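Local coordinates for protein listeriolysin O (Listeria monocytogenes, PDB 4CDB) that binds cholesterol-containing host membranes, then changes shape, inserts and assembles into oligomeric pores that lyse the cell, at residues Ser85-Ser97 against Asp105-Ser117. Numbering follows the deposited sequence.
With NA (sodium ion), chain M; NA (sodium ion), chain J.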
loop_
_atom_site.group_PDB
_atom_site.type_symbol
_atom_site.label_atom_id
_atom_site.label_comp_id
_atom_site.label_asym_id
_atom_site.label_seq_id
_atom_site.Cartn_x
_atom_site.Cartn_y
_atom_site.Cartn_z
ATOM N N SER A 85 17.362 -14.268 10.513
ATOM C CA SER A 85 17.918 -15.371 11.294
ATOM C C SER A 85 17.896 -15.092 12.796
ATOM O O SER A 85 17.995 -16.011 13.608
ATOM C CB SER A 85 19.344 -15.683 10.837
ATOM O OG SER A 85 20.159 -14.526 10.905
ATOM N N LEU A 86 17.768 -13.822 13.161
ATOM C CA LEU A 86 17.686 -13.438 14.566
ATOM C C LEU A 86 16.289 -13.711 15.120
ATOM O O LEU A 86 16.085 -13.757 16.336
ATOM C CB LEU A 86 18.050 -11.961 14.742
ATOM C CG LEU A 86 19.408 -11.531 14.182
ATOM C CD1 LEU A 86 19.698 -10.085 14.543
ATOM C CD2 LEU A 86 20.517 -12.440 14.685
ATOM N N THR A 87 15.333 -13.905 14.217
ATOM C CA THR A 87 13.952 -14.171 14.600
ATOM C C THR A 87 13.684 -15.671 14.685
ATOM O O THR A 87 13.706 -16.372 13.672
ATOM C CB THR A 87 12.972 -13.548 13.594
ATOM O OG1 THR A 87 13.114 -12.121 13.606
ATOM C CG2 THR A 87 11.541 -13.918 13.943
ATOM N N TYR A 88 13.427 -16.152 15.898
ATOM C CA TYR A 88 13.129 -17.560 16.131
ATOM C C TYR A 88 12.180 -17.717 17.319
ATOM O O TYR A 88 12.202 -16.902 18.243
ATOM C CB TYR A 88 14.419 -18.356 16.353
ATOM C CG TYR A 88 15.214 -17.937 17.568
ATOM C CD1 TYR A 88 16.135 -16.901 17.495
ATOM C CD2 TYR A 88 15.050 -18.586 18.785
ATOM C CE1 TYR A 88 16.865 -16.517 18.600
ATOM C CE2 TYR A 88 15.775 -18.208 19.895
ATOM C CZ TYR A 88 16.682 -17.174 19.799
ATOM O OH TYR A 88 17.406 -16.797 20.906
ATOM N N PRO A 89 11.335 -18.764 17.289
ATOM C CA PRO A 89 10.334 -19.000 18.337
ATOM C C PRO A 89 10.966 -19.183 19.712
ATOM O O PRO A 89 11.951 -19.912 19.839
ATOM C CB PRO A 89 9.679 -20.318 17.905
ATOM C CG PRO A 89 9.931 -20.415 16.449
ATOM C CD PRO A 89 11.271 -19.787 16.231
ATOM N N GLY A 90 10.400 -18.528 20.723
ATOM C CA GLY A 90 10.860 -18.683 22.092
ATOM C C GLY A 90 11.912 -17.677 22.521
ATOM O O GLY A 90 12.280 -17.615 23.695
ATOM N N ALA A 91 12.398 -16.887 21.570
ATOM C CA ALA A 91 13.430 -15.893 21.854
ATOM C C ALA A 91 12.956 -14.844 22.859
ATOM O O ALA A 91 11.825 -14.363 22.786
ATOM C CB ALA A 91 13.889 -15.226 20.571
ATOM N N LEU A 92 13.833 -14.493 23.793
ATOM C CA LEU A 92 13.524 -13.488 24.804
ATOM C C LEU A 92 13.984 -12.110 24.347
ATOM O O LEU A 92 15.146 -11.926 23.982
ATOM C CB LEU A 92 14.198 -13.842 26.131
ATOM C CG LEU A 92 13.792 -15.162 26.786
ATOM C CD1 LEU A 92 14.496 -15.335 28.121
ATOM C CD2 LEU A 92 12.293 -15.199 26.971
ATOM N N VAL A 93 13.074 -11.141 24.364
ATOM C CA VAL A 93 13.399 -9.784 23.933
ATOM C C VAL A 93 12.846 -8.727 24.888
ATOM O O VAL A 93 11.951 -9.003 25.689
ATOM C CB VAL A 93 12.853 -9.493 22.514
ATOM C CG1 VAL A 93 13.535 -10.375 21.473
ATOM C CG2 VAL A 93 11.348 -9.685 22.483
ATOM N N LYS A 94 13.395 -7.520 24.800
ATOM C CA LYS A 94 12.834 -6.372 25.499
ATOM C C LYS A 94 11.722 -5.768 24.660
ATOM O O LYS A 94 11.863 -5.616 23.446
ATOM C CB LYS A 94 13.906 -5.312 25.743
ATOM C CG LYS A 94 15.013 -5.731 26.684
ATOM C CD LYS A 94 16.046 -4.624 26.813
ATOM C CE LYS A 94 17.149 -5.003 27.784
ATOM N NZ LYS A 94 18.215 -3.963 27.854
ATOM N N ALA A 95 10.616 -5.420 25.306
ATOM C CA ALA A 95 9.519 -4.764 24.610
ATOM C C ALA A 95 9.708 -3.253 24.670
ATOM O O ALA A 95 9.184 -2.591 25.568
ATOM C CB ALA A 95 8.185 -5.156 25.217
ATOM N N ASN A 96 10.468 -2.715 23.718
ATOM C CA ASN A 96 10.698 -1.275 23.635
ATOM C C ASN A 96 10.690 -0.763 22.197
ATOM O O ASN A 96 10.195 -1.437 21.292
ATOM C CB ASN A 96 12.004 -0.894 24.340
ATOM C CG ASN A 96 13.193 -1.705 23.853
ATOM O OD1 ASN A 96 13.214 -2.183 22.719
ATOM N ND2 ASN A 96 14.190 -1.867 24.716
ATOM N N SER A 97 11.252 0.424 21.993
ATOM C CA SER A 97 11.259 1.056 20.675
ATOM C C SER A 97 12.045 0.256 19.637
ATOM O O SER A 97 11.773 0.342 18.441
ATOM C CB SER A 97 11.810 2.480 20.771
ATOM O OG SER A 97 13.103 2.479 21.346
ATOM N N ASP A 105 16.079 -5.867 20.899
ATOM C CA ASP A 105 17.175 -6.287 21.758
ATOM C C ASP A 105 16.839 -7.649 22.356
ATOM O O ASP A 105 15.788 -7.821 22.976
ATOM C CB ASP A 105 17.405 -5.268 22.876
ATOM C CG ASP A 105 17.770 -3.892 22.345
ATOM O OD1 ASP A 105 18.613 -3.813 21.427
ATOM O OD2 ASP A 105 17.212 -2.891 22.843
ATOM N N VAL A 106 17.729 -8.617 22.158
ATOM C CA VAL A 106 17.532 -9.957 22.698
ATOM C C VAL A 106 18.253 -10.119 24.030
ATOM O O VAL A 106 19.433 -9.786 24.148
ATOM C CB VAL A 106 18.019 -11.039 21.712
ATOM C CG1 VAL A 106 17.934 -12.421 22.345
ATOM C CG2 VAL A 106 17.200 -10.991 20.437
ATOM N N LEU A 107 17.538 -10.621 25.033
ATOM C CA LEU A 107 18.134 -10.875 26.340
ATOM C C LEU A 107 19.146 -12.014 26.263
ATOM O O LEU A 107 18.781 -13.158 25.990
ATOM C CB LEU A 107 17.057 -11.215 27.372
ATOM C CG LEU A 107 15.951 -10.185 27.590
ATOM C CD1 LEU A 107 15.023 -10.630 28.709
ATOM C CD2 LEU A 107 16.548 -8.828 27.900
ATOM N N PRO A 108 20.425 -11.704 26.514
ATOM C CA PRO A 108 21.494 -12.704 26.435
ATOM C C PRO A 108 21.622 -13.541 27.711
ATOM O O PRO A 108 22.706 -13.616 28.294
ATOM C CB PRO A 108 22.740 -11.845 26.239
ATOM C CG PRO A 108 22.431 -10.592 27.003
ATOM C CD PRO A 108 20.944 -10.367 26.859
ATOM N N VAL A 109 20.527 -14.168 28.132
ATOM C CA VAL A 109 20.547 -15.027 29.313
ATOM C C VAL A 109 20.445 -16.497 28.929
ATOM O O VAL A 109 19.953 -16.836 27.852
ATOM C CB VAL A 109 19.385 -14.703 30.275
ATOM C CG1 VAL A 109 19.566 -13.329 30.890
ATOM C CG2 VAL A 109 18.053 -14.799 29.546
ATOM N N LYS A 110 20.910 -17.370 29.815
ATOM C CA LYS A 110 20.765 -18.803 29.601
ATOM C C LYS A 110 19.301 -19.209 29.709
ATOM O O LYS A 110 18.512 -18.558 30.396
ATOM C CB LYS A 110 21.625 -19.589 30.587
ATOM C CG LYS A 110 23.103 -19.601 30.225
ATOM C CD LYS A 110 23.968 -19.545 31.475
ATOM C CE LYS A 110 25.377 -20.059 31.201
ATOM N NZ LYS A 110 26.227 -19.994 32.425
ATOM N N ARG A 111 18.945 -20.290 29.022
ATOM C CA ARG A 111 17.549 -20.666 28.862
ATOM C C ARG A 111 17.245 -22.026 29.475
ATOM O O ARG A 111 18.129 -22.874 29.595
ATOM C CB ARG A 111 17.191 -20.689 27.374
ATOM C CG ARG A 111 17.427 -19.371 26.658
ATOM C CD ARG A 111 16.518 -18.287 27.207
ATOM N NE ARG A 111 15.116 -18.689 27.135
ATOM C CZ ARG A 111 14.356 -18.567 26.053
ATOM N NH1 ARG A 111 14.856 -18.043 24.945
ATOM N NH2 ARG A 111 13.093 -18.967 26.082
ATOM N N ASP A 112 15.989 -22.226 29.863
ATOM C CA ASP A 112 15.524 -23.540 30.283
ATOM C C ASP A 112 14.897 -24.231 29.073
ATOM O O ASP A 112 15.327 -24.016 27.940
ATOM C CB ASP A 112 14.520 -23.418 31.432
ATOM C CG ASP A 112 14.465 -24.667 32.306
ATOM O OD1 ASP A 112 14.795 -25.768 31.816
ATOM O OD2 ASP A 112 14.081 -24.541 33.488
ATOM N N SER A 113 13.876 -25.049 29.307
ATOM C CA SER A 113 13.241 -25.795 28.225
ATOM C C SER A 113 11.944 -25.149 27.746
ATOM O O SER A 113 11.314 -24.381 28.476
ATOM C CB SER A 113 12.970 -27.238 28.658
ATOM O OG SER A 113 12.062 -27.273 29.746
ATOM N N LEU A 114 11.563 -25.461 26.511
ATOM C CA LEU A 114 10.268 -25.055 25.968
ATOM C C LEU A 114 9.737 -26.096 24.986
ATOM O O LEU A 114 10.489 -26.948 24.506
ATOM C CB LEU A 114 10.344 -23.668 25.309
ATOM C CG LEU A 114 11.420 -23.334 24.270
ATOM C CD1 LEU A 114 11.204 -24.044 22.937
ATOM C CD2 LEU A 114 11.477 -21.830 24.058
ATOM N N THR A 115 8.442 -26.029 24.693
ATOM C CA THR A 115 7.849 -26.926 23.710
ATOM C C THR A 115 7.466 -26.151 22.457
ATOM O O THR A 115 6.741 -25.156 22.530
ATOM C CB THR A 115 6.601 -27.647 24.259
ATOM O OG1 THR A 115 6.957 -28.408 25.419
ATOM C CG2 THR A 115 6.019 -28.586 23.210
ATOM N N LEU A 116 7.964 -26.608 21.313
ATOM C CA LEU A 116 7.599 -26.022 20.027
ATOM C C LEU A 116 6.500 -26.845 19.368
ATOM O O LEU A 116 6.464 -28.070 19.496
ATOM C CB LEU A 116 8.813 -25.952 19.101
ATOM C CG LEU A 116 9.916 -24.978 19.511
ATOM C CD1 LEU A 116 11.069 -25.039 18.522
ATOM C CD2 LEU A 116 9.370 -23.559 19.623
ATOM N N SER A 117 5.602 -26.163 18.667
ATOM C CA SER A 117 4.519 -26.825 17.953
ATOM C C SER A 117 4.332 -26.219 16.564
ATOM O O SER A 117 4.463 -25.005 16.387
ATOM C CB SER A 117 3.218 -26.736 18.751
ATOM O OG SER A 117 2.124 -27.226 18.001
HETATM NA NA NA M . 17.586 -17.882 23.223
HETATM NA NA NA J . 16.788 -18.224 13.067
HETATM O O HOH W 1 16.813 -15.395 24.641
HETATM O O HOH W 2 13.700 -4.567 22.054
#
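R111 grips the carbonyl oxygen of G90 end-on with two nitrogens: NH1 and NH2 each lie 2.9 Å from G90 O, which stays near the guanidinium plane while both donors approach from one face of the carbonyl. Bends at chi2 (-64°) and chi3 (-55°) fold the arginine chain back to bring its head there, and NE is held separately by F231 O. G90 is the third residue of a type II turn, Y88 to A91, so the arginine fastens the turn to the 105-117 segment. Further along, V93 and V106 form a single antiparallel bridge, a non-hydrogen-bonded pair framed by K94 N to D105 O (3.0 Å) and L107 N to L92 O (2.9 Å). The first bond is fairly straight, 160° at the hydrogen; in the second the donor stands above the carbonyl plane. A water accepts from L92 N, donates to L107 O and also ligates a sodium ion. The same ion is coordinated by Y88 OH, at a metal-oxygen distance of 2.6 Å, and by A135 O.

L92 is the apolar centre. Its CG sits 3.5 Å from R111 CZ, over the middle of one guanidinium face, CD1 reaches V109 CG2, and CB meets L107 CB. L107 CD2 in turn lies against K94 CG (3.7 Å), the two side chains crossing at about a right angle; K94 runs on extended, and its NZ bonds L244 O. At the turn, P89 CB touches L116 CD2 and L114 CD2 packs on G90 CA.

The contact ties the edge of the large antiparallel sheet to the loop leading into strand 114-118: the backbones of G90 and A91 bond I255 and that of V93 bonds A253, all on strand 252-260, P89 and L116 pack on strand 207-222, and helix 137-152 borders Y88 and P89.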